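Local coordinates for protein probable translation initiation factor eIF-2B subunit epsilon (Schizosaccharomyces pombe, PDB 5B04) that acts as a component of the eIF2B complex, which catalyses exchange of GDP for GTP on the gamma subunit of translation initiation factor eIF2, at residues A109-D114 against L233-F238. Residues are numbered along the deposited sequence; the frame is centred on the assembly and turned at random.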
# COMPACT_ATOMS: atom_id res chain seq x y z
N ALA I 109 42.39 -52.07 27.27
CA ALA I 109 41.43 -52.42 26.23
C ALA I 109 42.08 -52.33 24.86
O ALA I 109 41.83 -53.15 23.98
CB ALA I 109 40.21 -51.52 26.31
N LEU I 110 42.93 -51.32 24.68
CA LEU I 110 43.63 -51.12 23.41
C LEU I 110 44.63 -52.25 23.15
O LEU I 110 44.80 -52.68 22.01
CB LEU I 110 44.35 -49.77 23.40
CG LEU I 110 43.46 -48.53 23.36
CD1 LEU I 110 44.29 -47.26 23.53
CD2 LEU I 110 42.67 -48.47 22.07
N ARG I 111 45.27 -52.72 24.21
CA ARG I 111 46.17 -53.87 24.10
C ARG I 111 45.37 -55.13 23.78
O ARG I 111 45.81 -55.98 23.02
CB ARG I 111 46.98 -54.06 25.38
CG ARG I 111 48.02 -52.99 25.62
CD ARG I 111 48.67 -53.13 26.99
NE ARG I 111 49.37 -51.91 27.39
CZ ARG I 111 48.86 -50.99 28.20
NH1 ARG I 111 47.65 -51.15 28.72
NH2 ARG I 111 49.57 -49.91 28.51
N GLU I 112 44.19 -55.22 24.38
CA GLU I 112 43.28 -56.33 24.11
C GLU I 112 42.78 -56.26 22.68
O GLU I 112 42.50 -57.29 22.06
CB GLU I 112 42.11 -56.32 25.10
CG GLU I 112 41.86 -57.66 25.78
CD GLU I 112 40.89 -57.55 26.94
OE1 GLU I 112 40.76 -56.44 27.50
OE2 GLU I 112 40.26 -58.57 27.29
N LEU I 113 42.66 -55.05 22.15
CA LEU I 113 42.28 -54.84 20.76
C LEU I 113 43.40 -55.26 19.82
O LEU I 113 43.15 -55.69 18.70
CB LEU I 113 41.91 -53.38 20.51
CG LEU I 113 40.57 -52.90 21.07
CD1 LEU I 113 40.35 -51.44 20.70
CD2 LEU I 113 39.43 -53.77 20.57
N ASP I 114 44.64 -55.12 20.29
CA ASP I 114 45.80 -55.50 19.49
C ASP I 114 46.00 -57.01 19.52
O ASP I 114 46.30 -57.63 18.50
CB ASP I 114 47.06 -54.78 19.99
CG ASP I 114 48.23 -54.94 19.04
OD1 ASP I 114 47.99 -55.24 17.85
OD2 ASP I 114 49.38 -54.75 19.48
N LEU I 233 50.82 -49.42 19.47
CA LEU I 233 51.64 -48.48 20.23
C LEU I 233 51.43 -48.64 21.73
O LEU I 233 52.31 -48.31 22.53
CB LEU I 233 51.34 -47.04 19.81
CG LEU I 233 52.30 -46.38 18.81
CD1 LEU I 233 52.69 -47.34 17.70
CD2 LEU I 233 51.67 -45.12 18.24
N PHE I 234 50.26 -49.15 22.12
CA PHE I 234 49.95 -49.33 23.53
C PHE I 234 50.45 -50.67 24.05
O PHE I 234 50.57 -50.87 25.26
CB PHE I 234 48.44 -49.20 23.76
CG PHE I 234 48.02 -47.82 24.17
CD1 PHE I 234 47.82 -46.83 23.23
CD2 PHE I 234 47.83 -47.51 25.51
CE1 PHE I 234 47.43 -45.56 23.61
CE2 PHE I 234 47.44 -46.24 25.90
CZ PHE I 234 47.24 -45.26 24.94
N THR I 235 50.73 -51.60 23.14
CA THR I 235 51.39 -52.84 23.52
C THR I 235 52.89 -52.60 23.61
O THR I 235 53.58 -53.20 24.44
CB THR I 235 51.10 -53.98 22.53
OG1 THR I 235 51.35 -53.54 21.19
CG2 THR I 235 49.65 -54.44 22.64
N GLU I 236 53.38 -51.72 22.75
CA GLU I 236 54.78 -51.32 22.79
C GLU I 236 55.06 -50.52 24.06
O GLU I 236 56.08 -50.73 24.72
CB GLU I 236 55.14 -50.50 21.54
CG GLU I 236 56.60 -50.08 21.47
CD GLU I 236 56.96 -49.46 20.13
OE1 GLU I 236 57.75 -48.49 20.11
OE2 GLU I 236 56.47 -49.95 19.10
N ASN I 237 54.15 -49.61 24.39
CA ASN I 237 54.23 -48.86 25.63
C ASN I 237 53.21 -49.38 26.63
O ASN I 237 52.09 -48.87 26.72
CB ASN I 237 54.02 -47.37 25.38
CG ASN I 237 55.02 -46.80 24.39
OD1 ASN I 237 54.91 -47.02 23.18
ND2 ASN I 237 56.01 -46.07 24.90
N PHE I 238 53.61 -50.40 27.39
CA PHE I 238 52.73 -51.10 28.30
C PHE I 238 52.55 -50.37 29.63
O PHE I 238 51.77 -50.79 30.48
CB PHE I 238 53.25 -52.51 28.55
CG PHE I 238 54.74 -52.57 28.74
CD1 PHE I 238 55.30 -52.37 29.99
CD2 PHE I 238 55.59 -52.83 27.68
CE1 PHE I 238 56.67 -52.42 30.18
CE2 PHE I 238 56.96 -52.88 27.85
CZ PHE I 238 57.50 -52.68 29.11
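L110 lays its CD1 methyl over the centre of the F234 ring, 3.6 Å from the ring centroid and 13° off its normal, a CH-pi contact made face-on. Next to it, R111 reaches across to the C-terminal end of the other helix. Its chain runs extended from CG to NE, sliding past T235 with CG 3.7 Å from T235 CG2, and delivers the guanidinium to the carbonyls where that helix finishes. R111 NE gives a weak, bent hydrogen bond to F234 O (2.7 Å, 121° at the hydrogen), while R111 NH2 makes a straighter one to N237 O (3.3 Å, 156°), in the carbonyl plane and on a lone pair. NH2 also bonds Y240 O, and NH1 forms a salt bridge with D108 OD1; the positive charge would probably suit the negative end of the helix dipole. A leucine here would probably leave the N237 and Y240 carbonyls without the NH2 donor, F234 O without its weak bond from NE, and D108 without its salt-bridge partner. At the other edge of the contact, D114 OD2 lies 2.9 Å from T235 OG1, a hydroxyl that is hydrogen-bonded to A232 O in its own helix. The contact thus joins helix 108-115 to the end of helix 229-236 within the nucleotidyltransferase-like domain; inward, L110 packs on strand 123-127 of the central sheet, and F234 meets F247 of helix 243-252.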